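Local coordinates for N-acetylglucosaminidase (Paenibacillus barengoltzii, PDB 6INX), which is a family 18 glycoside hydrolase that probably cleaves beta-linked N-acetylglucosamine units from chitin-type oligosaccharides or glycans, at residues G76-A81 with P124-N129; M304-K309 with H332-A337; R249-M254 with Q295-Y300. One frame throughout, in Å; residues are numbered along the deposited sequence.

Contact 1 (G76-A81 with P124-N129); sequences GFSEAA and PDDKAN
S78 and D126 form the direct polar bond between the two segments: S78 OG donates to D126 OD1 over 2.7 Å, meeting the syn lone pair of the carboxylate oxygen. With OG anti to its own backbone N (chi1 178°), the hydroxyl leaves the short helix 77-81 across the gap to the start of helix 126-148. A water doubles this link. It donates to S78 O at 2.9 Å and to D126 OD1 at 2.7 Å, and accepts from N129 ND2 at 2.9 Å, so OD1 takes two hydrogen bonds, one of them from the protein. Further along, the side-chain carbons of A81 and N129 pack with CB to CB at 3.9 Å, and A81 O lies 3.3 Å from N129 CB; their CA atoms come within 5.5 Å.

The second shell fixes the carboxylate from its other oxygen: D126 OD2 accepts the backbone N-H groups of C114 and S123, which should hold the group against rotation and offset the cost of burying its charge. A81 O is likewise engaged by R87 NH1. F77 stacks on W110, a residue that D126 also touches.

W110 belongs to the DGxDxDxE sequence motif, which runs along strand 105-109 and just past its end. The contact thus ties the short helix 77-81, after strand 64-70, to the start of helix 126-148, which follows strand 105-109, at the C-terminal, catalytic face of a GH18 TIM barrel.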
ATOM      1  N   GLY A  76       6.101  -0.790 -24.855  1.00 10.86           N
ATOM      2  CA  GLY A  76       5.412  -0.672 -26.127  1.00 11.68           C
ATOM      3  C   GLY A  76       3.900  -0.626 -26.042  1.00 11.68           C
ATOM      4  O   GLY A  76       3.259  -0.296 -27.042  1.00 11.34           O
ATOM      5  N   PHE A  77       3.319  -0.926 -24.878  1.00  9.34           N
ATOM      6  CA  PHE A  77       1.868  -1.052 -24.770  1.00  9.85           C
ATOM      7  C   PHE A  77       1.174   0.300 -24.745  1.00  9.40           C
ATOM      8  O   PHE A  77       0.189   0.506 -25.457  1.00 10.44           O
ATOM      9  CB  PHE A  77       1.511  -1.819 -23.499  1.00  9.95           C
ATOM     10  CG  PHE A  77       1.776  -3.286 -23.574  1.00 12.27           C
ATOM     11  CD1 PHE A  77       0.892  -4.131 -24.221  1.00 13.91           C
ATOM     12  CD2 PHE A  77       2.900  -3.828 -22.969  1.00 12.95           C
ATOM     13  CE1 PHE A  77       1.132  -5.502 -24.269  1.00 17.31           C
ATOM     14  CE2 PHE A  77       3.149  -5.189 -23.020  1.00 15.98           C
ATOM     15  CZ  PHE A  77       2.262  -6.025 -23.668  1.00 17.62           C
ATOM     16  N   SER A  78       1.616   1.217 -23.876  1.00 10.92           N
ATOM     17  CA  SER A  78       0.987   2.533 -23.846  1.00  8.57           C
ATOM     18  C   SER A  78       1.095   3.209 -25.209  1.00 10.05           C
ATOM     19  O   SER A  78       0.145   3.845 -25.678  1.00 10.77           O
ATOM     20  CB  SER A  78       1.621   3.400 -22.752  1.00 10.71           C
ATOM     21  OG  SER A  78       1.069   4.705 -22.712  1.00 11.72           O
ATOM     22  N   GLU A  79       2.248   3.067 -25.858  1.00  9.65           N
ATOM     23  CA  GLU A  79       2.446   3.623 -27.197  1.00 10.23           C
ATOM     24  C   GLU A  79       1.461   3.027 -28.200  1.00 12.01           C
ATOM     25  O   GLU A  79       0.770   3.758 -28.928  1.00 11.71           O
ATOM     26  CB  GLU A  79       3.890   3.353 -27.639  1.00 11.45           C
ATOM     27  CG  GLU A  79       4.976   3.988 -26.746  1.00 12.24           C
ATOM     28  CD  GLU A  79       5.501   3.054 -25.662  1.00 12.25           C
ATOM     29  OE1 GLU A  79       4.720   2.256 -25.095  1.00 12.79           O
ATOM     30  OE2 GLU A  79       6.723   3.122 -25.380  1.00 13.88           O
ATOM     31  N   ALA A  80       1.373   1.695 -28.244  1.00 12.67           N
ATOM     32  CA  ALA A  80       0.471   1.046 -29.194  1.00 10.62           C
ATOM     33  C   ALA A  80      -0.983   1.393 -28.900  1.00 11.77           C
ATOM     34  O   ALA A  80      -1.767   1.647 -29.818  1.00 12.55           O
ATOM     35  CB  ALA A  80       0.675  -0.466 -29.157  1.00 10.90           C
ATOM     36  N   ALA A  81      -1.362   1.414 -27.619  1.00  9.24           N
ATOM     37  CA  ALA A  81      -2.760   1.666 -27.299  1.00  9.22           C
ATOM     38  C   ALA A  81      -3.170   3.112 -27.522  1.00 10.09           C
ATOM     39  O   ALA A  81      -4.373   3.396 -27.518  1.00 11.03           O
ATOM     40  CB  ALA A  81      -3.040   1.267 -25.849  1.00 10.16           C
ATOM     41  N   PRO A 124      -2.043   8.707 -18.279  1.00 12.15           N
ATOM     42  CA  PRO A 124      -3.423   8.612 -17.786  1.00 10.70           C
ATOM     43  C   PRO A 124      -4.400   8.171 -18.853  1.00 11.81           C
ATOM     44  O   PRO A 124      -5.443   7.603 -18.523  1.00 12.36           O
ATOM     45  CB  PRO A 124      -3.741  10.038 -17.308  1.00 14.07           C
ATOM     46  CG  PRO A 124      -2.461  10.769 -17.309  1.00 21.03           C
ATOM     47  CD  PRO A 124      -1.488  10.068 -18.175  1.00 14.19           C
ATOM     48  N   ASP A 125      -4.099   8.438 -20.130  1.00 11.39           N
ATOM     49  CA  ASP A 125      -4.963   7.994 -21.217  1.00 13.40           C
ATOM     50  C   ASP A 125      -5.032   6.476 -21.324  1.00 12.71           C
ATOM     51  O   ASP A 125      -5.938   5.962 -21.990  1.00 11.90           O
ATOM     52  CB  ASP A 125      -4.483   8.573 -22.555  1.00 14.26           C
ATOM     53  CG  ASP A 125      -4.563  10.084 -22.606  1.00 22.91           C
ATOM     54  OD1 ASP A 125      -5.352  10.669 -21.839  1.00 24.06           O
ATOM     55  OD2 ASP A 125      -3.833  10.685 -23.425  1.00 24.95           O
ATOM     56  N   ASP A 126      -4.105   5.748 -20.683  1.00 10.80           N
ATOM     57  CA  ASP A 126      -4.106   4.288 -20.768  1.00 11.41           C
ATOM     58  C   ASP A 126      -5.393   3.688 -20.213  1.00  9.70           C
ATOM     59  O   ASP A 126      -5.781   2.583 -20.605  1.00 10.29           O
ATOM     60  CB  ASP A 126      -2.942   3.692 -19.970  1.00 11.36           C
ATOM     61  CG  ASP A 126      -1.581   4.033 -20.519  1.00 10.93           C
ATOM     62  OD1 ASP A 126      -1.449   4.483 -21.685  1.00 10.56           O
ATOM     63  OD2 ASP A 126      -0.619   3.812 -19.757  1.00  9.92           O
ATOM     64  N   LYS A 127      -6.037   4.370 -19.266  1.00  9.13           N
ATOM     65  CA  LYS A 127      -7.242   3.805 -18.661  1.00 10.32           C
ATOM     66  C   LYS A 127      -8.331   3.585 -19.705  1.00 13.80           C
ATOM     67  O   LYS A 127      -8.907   2.494 -19.799  1.00 12.81           O
ATOM     68  CB  LYS A 127      -7.714   4.716 -17.526  1.00 11.60           C
ATOM     69  CG  LYS A 127      -8.957   4.220 -16.814  1.00 10.69           C
ATOM     70  CD  LYS A 127      -9.171   4.988 -15.528  1.00 13.20           C
ATOM     71  CE  LYS A 127     -10.487   4.601 -14.874  1.00 18.99           C
ATOM     72  NZ  LYS A 127     -10.594   5.256 -13.537  1.00 27.96           N
ATOM     73  N   ALA A 128      -8.609   4.600 -20.522  1.00 11.59           N
ATOM     74  CA  ALA A 128      -9.569   4.411 -21.603  1.00 13.28           C
ATOM     75  C   ALA A 128      -8.970   3.602 -22.748  1.00 11.89           C
ATOM     76  O   ALA A 128      -9.658   2.768 -23.348  1.00 12.27           O
ATOM     77  CB  ALA A 128     -10.059   5.775 -22.100  1.00 13.53           C
ATOM     78  N   ASN A 129      -7.676   3.799 -23.034  1.00 10.70           N
ATOM     79  CA  ASN A 129      -7.079   3.181 -24.219  1.00  8.04           C
ATOM     80  C   ASN A 129      -6.934   1.668 -24.069  1.00  8.13           C
ATOM     81  O   ASN A 129      -6.968   0.946 -25.071  1.00 10.14           O
ATOM     82  CB  ASN A 129      -5.719   3.822 -24.527  1.00  8.74           C
ATOM     83  CG  ASN A 129      -5.849   5.237 -25.028  1.00 11.36           C
ATOM     84  OD1 ASN A 129      -6.933   5.670 -25.405  1.00 13.08           O
ATOM     85  ND2 ASN A 129      -4.757   5.971 -25.018  1.00 11.96           N
TER
HETATM   86  O   HOH W   1      -2.250   4.622 -24.270  1.00 13.33           O

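Contact 2 (M304-K309 with H332-A337); sequences MSIRYK and HRLLDA
The helix that offers I306 to L334 and A337 is anchored at K309 NZ, which three groups grip: D301 OD2 in a salt bridge, with T199 OG1 and G233 O as hydrogen-bond partners. The contact itself is apolar and buries 145 Å², with I306 wedged against both partners. Its two branches divide the work. CD1 reaches L334 CD2 at 3.9 Å, the two side chains crossing at about a right angle, while CG2, anti to the I306 backbone N, meets A337 CB at 4.1 Å. An extended second torsion (chi2 171°) carries CD1 far enough to lie 3.9 Å from L334 CB as well. With an alanine here, both gamma branches are gone, and L334 CD2 and A337 CB are likely to lose their apolar partner, opening a gap between the helices.

Helices 303-316 and 333-341 flank strand 320-324 in sequence and are neighbours on the outside of the TIM barrel, which that strand closes by pairing with 6-12 and 230-235. Beside this patch R333 NE forms a salt bridge with E303 OE2, a charged link between the same two helices, and D329 OD2 accepts from L334 N in the first turn of helix 333-341.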
ATOM      1  N   MET A 304       0.226 -26.807   0.968  1.00 14.75           N
ATOM      2  CA  MET A 304      -0.783 -26.461   1.968  1.00 17.91           C
ATOM      3  C   MET A 304      -1.537 -25.188   1.576  1.00 14.61           C
ATOM      4  O   MET A 304      -2.774 -25.158   1.571  1.00 14.86           O
ATOM      5  CB  MET A 304      -0.094 -26.303   3.327  1.00 21.37           C
ATOM      6  CG  MET A 304      -0.986 -26.256   4.556  1.00 22.31           C
ATOM      7  SD  MET A 304       0.007 -26.269   6.078  1.00 23.93           S
ATOM      8  CE  MET A 304       0.576 -27.968   6.113  1.00 26.82           C
ATOM      9  N   SER A 305      -0.811 -24.129   1.224  1.00 13.05           N
ATOM     10  CA  SER A 305      -1.489 -22.903   0.814  1.00 13.46           C
ATOM     11  C   SER A 305      -2.225 -23.088  -0.511  1.00 11.22           C
ATOM     12  O   SER A 305      -3.311 -22.534  -0.703  1.00 12.54           O
ATOM     13  CB  SER A 305      -0.492 -21.743   0.744  1.00 13.42           C
ATOM     14  OG  SER A 305       0.564 -21.997  -0.169  1.00 13.47           O
ATOM     15  N   ILE A 306      -1.665 -23.889  -1.422  1.00 13.07           N
ATOM     16  CA  ILE A 306      -2.354 -24.168  -2.675  1.00 14.29           C
ATOM     17  C   ILE A 306      -3.681 -24.889  -2.425  1.00 13.91           C
ATOM     18  O   ILE A 306      -4.704 -24.547  -3.032  1.00 14.91           O
ATOM     19  CB  ILE A 306      -1.427 -24.920  -3.646  1.00 14.58           C
ATOM     20  CG1 ILE A 306      -0.370 -23.963  -4.209  1.00 17.01           C
ATOM     21  CG2 ILE A 306      -2.223 -25.573  -4.772  1.00 17.29           C
ATOM     22  CD1 ILE A 306       0.715 -24.676  -5.020  1.00 18.09           C
ATOM     23  N   ARG A 307      -3.709 -25.876  -1.509  1.00 14.71           N
ATOM     24  CA  ARG A 307      -4.996 -26.522  -1.218  1.00 16.49           C
ATOM     25  C   ARG A 307      -6.004 -25.511  -0.704  1.00 14.85           C
ATOM     26  O   ARG A 307      -7.173 -25.534  -1.098  1.00 16.35           O
ATOM     27  CB  ARG A 307      -4.865 -27.698  -0.230  1.00 18.78           C
ATOM     28  CG  ARG A 307      -6.194 -28.297   0.350  1.00 27.97           C
ATOM     29  CD  ARG A 307      -6.934 -28.939  -0.803  1.00 29.77           C
ATOM     30  NE  ARG A 307      -8.184 -29.592  -0.476  1.00 37.24           N
ATOM     31  CZ  ARG A 307      -8.374 -30.916  -0.467  1.00 41.94           C
ATOM     32  NH1 ARG A 307      -7.383 -31.768  -0.770  1.00 42.86           N
ATOM     33  NH2 ARG A 307      -9.600 -31.398  -0.182  1.00 47.50           N
ATOM     34  N   TYR A 308      -5.572 -24.608   0.182  1.00 14.55           N
ATOM     35  CA  TYR A 308      -6.492 -23.586   0.667  1.00 14.61           C
ATOM     36  C   TYR A 308      -6.974 -22.688  -0.468  1.00 12.94           C
ATOM     37  O   TYR A 308      -8.151 -22.317  -0.513  1.00 14.51           O
ATOM     38  CB  TYR A 308      -5.842 -22.753   1.775  1.00 13.53           C
ATOM     39  CG  TYR A 308      -5.937 -23.373   3.156  1.00 14.00           C
ATOM     40  CD1 TYR A 308      -7.140 -23.374   3.854  1.00 19.06           C
ATOM     41  CD2 TYR A 308      -4.822 -23.937   3.762  1.00 15.79           C
ATOM     42  CE1 TYR A 308      -7.231 -23.937   5.121  1.00 21.12           C
ATOM     43  CE2 TYR A 308      -4.902 -24.504   5.034  1.00 16.18           C
ATOM     44  CZ  TYR A 308      -6.111 -24.501   5.699  1.00 18.42           C
ATOM     45  OH  TYR A 308      -6.206 -25.060   6.962  1.00 18.40           O
ATOM     46  N   LYS A 309      -6.086 -22.345  -1.403  1.00 16.06           N
ATOM     47  CA  LYS A 309      -6.494 -21.526  -2.542  1.00 15.58           C
ATOM     48  C   LYS A 309      -7.516 -22.250  -3.409  1.00 13.92           C
ATOM     49  O   LYS A 309      -8.482 -21.640  -3.881  1.00 12.57           O
ATOM     50  CB  LYS A 309      -5.268 -21.127  -3.366  1.00 11.92           C
ATOM     51  CG  LYS A 309      -4.347 -20.117  -2.669  1.00 13.94           C
ATOM     52  CD  LYS A 309      -3.220 -19.652  -3.586  1.00 12.23           C
ATOM     53  CE  LYS A 309      -2.336 -18.624  -2.875  1.00 13.13           C
ATOM     54  NZ  LYS A 309      -1.249 -18.065  -3.745  1.00 12.32           N
ATOM     55  N   HIS A 332       7.791 -31.090  -9.045  1.00 21.24           N
ATOM     56  CA  HIS A 332       6.487 -31.376  -9.644  1.00 21.12           C
ATOM     57  C   HIS A 332       5.346 -31.408  -8.634  1.00 17.81           C
ATOM     58  O   HIS A 332       4.193 -31.644  -9.024  1.00 19.92           O
ATOM     59  CB  HIS A 332       6.487 -32.657 -10.496  1.00 29.75           C
ATOM     60  CG  HIS A 332       7.724 -32.826 -11.320  1.00 26.90           C
ATOM     61  ND1 HIS A 332       7.993 -32.045 -12.423  1.00 34.27           N
ATOM     62  CD2 HIS A 332       8.766 -33.681 -11.201  1.00 33.01           C
ATOM     63  CE1 HIS A 332       9.148 -32.412 -12.949  1.00 35.59           C
ATOM     64  NE2 HIS A 332       9.639 -33.403 -12.226  1.00 35.23           N
ATOM     65  N   ARG A 333       5.616 -31.133  -7.354  1.00 18.62           N
ATOM     66  CA  ARG A 333       4.602 -31.290  -6.321  1.00 19.41           C
ATOM     67  C   ARG A 333       3.549 -30.189  -6.372  1.00 12.82           C
ATOM     68  O   ARG A 333       2.381 -30.441  -6.059  1.00 16.85           O
ATOM     69  CB  ARG A 333       5.262 -31.358  -4.939  1.00 19.36           C
ATOM     70  CG  ARG A 333       6.406 -32.376  -4.874  1.00 22.59           C
ATOM     71  CD  ARG A 333       6.650 -32.915  -3.464  1.00 26.45           C
ATOM     72  NE  ARG A 333       7.164 -31.899  -2.554  1.00 25.39           N
ATOM     73  CZ  ARG A 333       8.449 -31.735  -2.247  1.00 29.37           C
ATOM     74  NH1 ARG A 333       9.382 -32.517  -2.782  1.00 25.99           N
ATOM     75  NH2 ARG A 333       8.805 -30.776  -1.404  1.00 22.61           N
ATOM     76  N   LEU A 334       3.931 -28.968  -6.769  1.00 12.91           N
ATOM     77  CA  LEU A 334       2.986 -27.861  -6.686  1.00 15.80           C
ATOM     78  C   LEU A 334       1.924 -27.956  -7.774  1.00 12.65           C
ATOM     79  O   LEU A 334       0.741 -27.702  -7.515  1.00 14.20           O
ATOM     80  CB  LEU A 334       3.731 -26.524  -6.726  1.00 13.78           C
ATOM     81  CG  LEU A 334       4.691 -26.245  -5.566  1.00 14.42           C
ATOM     82  CD1 LEU A 334       5.181 -24.801  -5.610  1.00 14.12           C
ATOM     83  CD2 LEU A 334       4.030 -26.550  -4.224  1.00 16.48           C
ATOM     84  N   LEU A 335       2.316 -28.352  -8.988  1.00 14.05           N
ATOM     85  CA  LEU A 335       1.323 -28.609 -10.028  1.00 15.62           C
ATOM     86  C   LEU A 335       0.411 -29.772  -9.646  1.00 15.24           C
ATOM     87  O   LEU A 335      -0.806 -29.715  -9.862  1.00 16.78           O
ATOM     88  CB  LEU A 335       2.009 -28.877 -11.366  1.00 17.79           C
ATOM     89  CG  LEU A 335       1.087 -29.335 -12.507  1.00 20.00           C
ATOM     90  CD1 LEU A 335      -0.098 -28.385 -12.701  1.00 20.37           C
ATOM     91  CD2 LEU A 335       1.879 -29.474 -13.788  1.00 23.29           C
ATOM     92  N   ASP A 336       0.972 -30.832  -9.060  1.00 14.77           N
ATOM     93  CA  ASP A 336       0.129 -31.936  -8.607  1.00 17.69           C
ATOM     94  C   ASP A 336      -0.891 -31.471  -7.569  1.00 15.51           C
ATOM     95  O   ASP A 336      -2.070 -31.838  -7.634  1.00 17.65           O
ATOM     96  CB  ASP A 336       1.006 -33.047  -8.035  1.00 20.99           C
ATOM     97  CG  ASP A 336       0.614 -34.413  -8.540  1.00 25.05           C
ATOM     98  OD1 ASP A 336       0.027 -34.494  -9.640  1.00 28.95           O
ATOM     99  OD2 ASP A 336       0.886 -35.407  -7.835  1.00 28.33           O
ATOM    100  N   ALA A 337      -0.458 -30.644  -6.612  1.00 17.81           N
ATOM    101  CA  ALA A 337      -1.372 -30.140  -5.595  1.00 18.48           C
ATOM    102  C   ALA A 337      -2.493 -29.315  -6.212  1.00 15.99           C
ATOM    103  O   ALA A 337      -3.655 -29.413  -5.794  1.00 17.67           O
ATOM    104  CB  ALA A 337      -0.598 -29.306  -4.572  1.00 17.51           C
TER

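Contact 3 (R249-M254 with Q295-Y300); sequences RGLYQM and QTFISY
The backbones come nearest where G250 CA lies 5.8 Å from F297 CA, an irregular loop passing the first residue of strand 297-299, with G250 at a positive phi of 83°. A beta carbon at G250 would point at the ring and sit only 3.2 Å from F297 CD2, so the close approach rests on glycine.

F297 carries most of the contact. Its CG is anti to the backbone N (chi1 176°), which sends the ring from the strand toward the loop. G250 O approaches CD2 of that ring obliquely at 3.3 Å, whereas R249 O sits at the ring edge, near its plane, 4.0 Å from the same CD2. At the far end of the ring L251 CD1 meets F297 CZ at 3.7 Å.

Strand 297-299 is the middle strand of the five-stranded antiparallel sheet, between 237-241 and 288-292. This sheet and helix 265-272 lie in sequence between barrel strands 230-235 and 320-324, the position of the alpha+beta insertion domain of many GH18 chitinases. Segment 249-254 lies in the loop between strands 237-241 and 260-264 of that sheet.

The loop is braced from within. L251 CG stands 3.5 Å above the plane of the Y252 ring, over its centre, a CH-pi arrangement. Q253 NE2 donates to L251 O over 3.2 Å with an N-H...O angle of 163°, arriving from above the carbonyl plane, and N248 ND2 also bonds this oxygen. T195 OG1 is hydrogen-bonded to both G250 O and Q253 N. On the assembly side, Y252 packs on E117 and M254 on F191, both of the second subunit.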
ATOM      1  N   ARG A 249       9.083 -13.646  14.522  1.00 12.60           N
ATOM      2  CA  ARG A 249       9.473 -14.638  13.513  1.00 12.48           C
ATOM      3  C   ARG A 249       9.738 -13.993  12.157  1.00 11.30           C
ATOM      4  O   ARG A 249       9.551 -14.625  11.115  1.00 12.38           O
ATOM      5  CB  ARG A 249       8.465 -15.788  13.389  1.00 13.91           C
ATOM      6  CG  ARG A 249       8.207 -16.539  14.690  1.00 18.19           C
ATOM      7  CD  ARG A 249       6.981 -17.418  14.561  1.00 22.98           C
ATOM      8  NE  ARG A 249       6.402 -17.697  15.869  1.00 29.61           N
ATOM      9  CZ  ARG A 249       5.518 -16.910  16.472  1.00 34.92           C
ATOM     10  NH1 ARG A 249       5.100 -15.801  15.877  1.00 31.36           N
ATOM     11  NH2 ARG A 249       5.045 -17.235  17.668  1.00 37.74           N
ATOM     12  N   GLY A 250      10.190 -12.743  12.170  1.00 12.65           N
ATOM     13  CA  GLY A 250      10.522 -12.024  10.952  1.00 11.41           C
ATOM     14  C   GLY A 250       9.349 -11.382  10.235  1.00  9.88           C
ATOM     15  O   GLY A 250       9.574 -10.685   9.237  1.00 11.69           O
ATOM     16  N   LEU A 251       8.115 -11.604  10.690  1.00 12.45           N
ATOM     17  CA  LEU A 251       6.916 -11.184   9.977  1.00 12.15           C
ATOM     18  C   LEU A 251       6.546  -9.757  10.365  1.00 10.71           C
ATOM     19  O   LEU A 251       6.482  -9.422  11.553  1.00 11.78           O
ATOM     20  CB  LEU A 251       5.771 -12.145  10.301  1.00 12.29           C
ATOM     21  CG  LEU A 251       4.446 -11.935   9.572  1.00 10.56           C
ATOM     22  CD1 LEU A 251       4.603 -12.174   8.083  1.00 12.68           C
ATOM     23  CD2 LEU A 251       3.383 -12.869  10.126  1.00 13.23           C
ATOM     24  N   TYR A 252       6.347  -8.909   9.356  1.00  9.88           N
ATOM     25  CA  TYR A 252       5.979  -7.500   9.554  1.00 12.09           C
ATOM     26  C   TYR A 252       7.104  -6.718  10.226  1.00 11.12           C
ATOM     27  O   TYR A 252       6.876  -5.879  11.099  1.00 11.68           O
ATOM     28  CB  TYR A 252       4.615  -7.314  10.244  1.00 12.49           C
ATOM     29  CG  TYR A 252       3.549  -8.175   9.618  1.00 10.59           C
ATOM     30  CD1 TYR A 252       3.506  -8.354   8.242  1.00 11.31           C
ATOM     31  CD2 TYR A 252       2.623  -8.847  10.392  1.00 11.85           C
ATOM     32  CE1 TYR A 252       2.558  -9.152   7.655  1.00 13.19           C
ATOM     33  CE2 TYR A 252       1.665  -9.656   9.805  1.00  9.69           C
ATOM     34  CZ  TYR A 252       1.651  -9.806   8.434  1.00 11.36           C
ATOM     35  OH  TYR A 252       0.719 -10.619   7.821  1.00 14.61           O
ATOM     36  N   GLN A 253       8.335  -7.006   9.807  1.00 12.67           N
ATOM     37  CA  GLN A 253       9.542  -6.345  10.268  1.00 12.45           C
ATOM     38  C   GLN A 253      10.150  -5.543   9.128  1.00 13.01           C
ATOM     39  O   GLN A 253       9.938  -5.832   7.946  1.00 11.73           O
ATOM     40  CB  GLN A 253      10.572  -7.375  10.741  1.00 14.10           C
ATOM     41  CG  GLN A 253      10.078  -8.281  11.855  1.00 14.79           C
ATOM     42  CD  GLN A 253       9.608  -7.505  13.058  1.00 16.90           C
ATOM     43  OE1 GLN A 253      10.340  -6.676  13.602  1.00 16.84           O
ATOM     44  NE2 GLN A 253       8.367  -7.746  13.468  1.00 15.97           N
ATOM     45  N   MET A 254      10.952  -4.547   9.493  1.00 13.48           N
ATOM     46  CA  MET A 254      11.536  -3.655   8.503  1.00 12.40           C
ATOM     47  C   MET A 254      12.926  -4.147   8.116  1.00 14.16           C
ATOM     48  O   MET A 254      13.778  -4.384   8.979  1.00 18.53           O
ATOM     49  CB  MET A 254      11.624  -2.223   9.034  1.00 17.62           C
ATOM     50  CG  MET A 254      11.963  -1.201   7.936  1.00 20.42           C
ATOM     51  SD  MET A 254      12.420   0.415   8.579  1.00 32.22           S
ATOM     52  CE  MET A 254      10.811   1.172   8.717  1.00 25.39           C
ATOM     53  N   GLN A 295      17.140 -13.776  10.593  1.00 12.01           N
ATOM     54  CA  GLN A 295      17.702 -12.649   9.861  1.00 15.00           C
ATOM     55  C   GLN A 295      17.103 -12.523   8.459  1.00 14.39           C
ATOM     56  O   GLN A 295      16.897 -11.410   7.968  1.00 13.55           O
ATOM     57  CB  GLN A 295      19.218 -12.856   9.771  1.00 21.15           C
ATOM     58  CG  GLN A 295      20.019 -11.703   9.228  1.00 27.09           C
ATOM     59  CD  GLN A 295      21.464 -12.095   8.954  1.00 21.28           C
ATOM     60  OE1 GLN A 295      21.776 -13.273   8.731  1.00 28.64           O
ATOM     61  NE2 GLN A 295      22.352 -11.109   8.959  1.00 27.95           N
ATOM     62  N   THR A 296      16.816 -13.650   7.808  1.00 14.03           N
ATOM     63  CA  THR A 296      16.325 -13.673   6.432  1.00 12.44           C
ATOM     64  C   THR A 296      14.910 -14.234   6.427  1.00 11.15           C
ATOM     65  O   THR A 296      14.675 -15.339   6.933  1.00 11.90           O
ATOM     66  CB  THR A 296      17.245 -14.536   5.558  1.00 14.22           C
ATOM     67  OG1 THR A 296      18.576 -14.001   5.582  1.00 15.50           O
ATOM     68  CG2 THR A 296      16.753 -14.577   4.112  1.00 12.08           C
ATOM     69  N   PHE A 297      13.969 -13.475   5.858  1.00 10.04           N
ATOM     70  CA  PHE A 297      12.558 -13.839   5.823  1.00  9.53           C
ATOM     71  C   PHE A 297      12.169 -14.201   4.396  1.00 10.51           C
ATOM     72  O   PHE A 297      12.450 -13.434   3.467  1.00 11.47           O
ATOM     73  CB  PHE A 297      11.714 -12.648   6.295  1.00 10.64           C
ATOM     74  CG  PHE A 297      10.237 -12.882   6.220  1.00 10.80           C
ATOM     75  CD1 PHE A 297       9.527 -12.631   5.048  1.00 11.20           C
ATOM     76  CD2 PHE A 297       9.548 -13.339   7.323  1.00 13.34           C
ATOM     77  CE1 PHE A 297       8.161 -12.853   4.988  1.00 11.61           C
ATOM     78  CE2 PHE A 297       8.197 -13.561   7.259  1.00 10.85           C
ATOM     79  CZ  PHE A 297       7.502 -13.321   6.100  1.00 13.98           C
ATOM     80  N   ILE A 298      11.475 -15.331   4.234  1.00 10.45           N
ATOM     81  CA  ILE A 298      11.112 -15.869   2.922  1.00 10.27           C
ATOM     82  C   ILE A 298       9.624 -16.191   2.901  1.00 11.49           C
ATOM     83  O   ILE A 298       9.140 -16.942   3.750  1.00 12.19           O
ATOM     84  CB  ILE A 298      11.930 -17.134   2.596  1.00 11.03           C
ATOM     85  CG1 ILE A 298      13.415 -16.773   2.475  1.00 11.47           C
ATOM     86  CG2 ILE A 298      11.413 -17.796   1.324  1.00 13.81           C
ATOM     87  CD1 ILE A 298      14.373 -17.971   2.351  1.00 13.93           C
ATOM     88  N   SER A 299       8.907 -15.634   1.923  1.00 10.12           N
ATOM     89  CA  SER A 299       7.484 -15.885   1.733  1.00  9.56           C
ATOM     90  C   SER A 299       7.295 -16.739   0.483  1.00  9.17           C
ATOM     91  O   SER A 299       7.913 -16.470  -0.546  1.00 10.10           O
ATOM     92  CB  SER A 299       6.762 -14.553   1.503  1.00  9.45           C
ATOM     93  OG  SER A 299       5.468 -14.778   0.999  1.00  9.96           O
ATOM     94  N   TYR A 300       6.407 -17.734   0.545  1.00  9.19           N
ATOM     95  CA  TYR A 300       6.244 -18.636  -0.595  1.00  8.71           C
ATOM     96  C   TYR A 300       4.872 -19.297  -0.540  1.00  9.82           C
ATOM     97  O   TYR A 300       4.115 -19.102   0.406  1.00 13.29           O
ATOM     98  CB  TYR A 300       7.395 -19.659  -0.646  1.00 10.08           C
ATOM     99  CG  TYR A 300       7.401 -20.698   0.456  1.00 10.53           C
ATOM    100  CD1 TYR A 300       7.616 -20.339   1.778  1.00 10.93           C
ATOM    101  CD2 TYR A 300       7.216 -22.047   0.166  1.00 11.62           C
ATOM    102  CE1 TYR A 300       7.635 -21.289   2.790  1.00 11.64           C
ATOM    103  CE2 TYR A 300       7.239 -23.012   1.180  1.00 11.97           C
ATOM    104  CZ  TYR A 300       7.451 -22.621   2.484  1.00 12.02           C
ATOM    105  OH  TYR A 300       7.474 -23.569   3.495  1.00 14.36           O
TER

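The touching residues are mostly buried in all three contacts, yet place and chemistry differ. Contact 2, centred 16 Å from the chain centre, is purely apolar between barrel helices; contact 1, 20 Å out on the opposite side of that centre, turns on a buried carboxylate, a serine and a bridging water. Contact 3 lies farthest out, at 23 Å, in the inserted sheet, where an aromatic ring packs on loop carbonyls and a leucine and one of the four touching residues, R249, is exposed. No helix or strand is shared. Contacts 2 and 3 are linked by sequence, strand 297-299 running on to helix 303-316, although their centres are 22 Å apart. Nearest atoms of contacts 1 and 3 are about 26 Å apart.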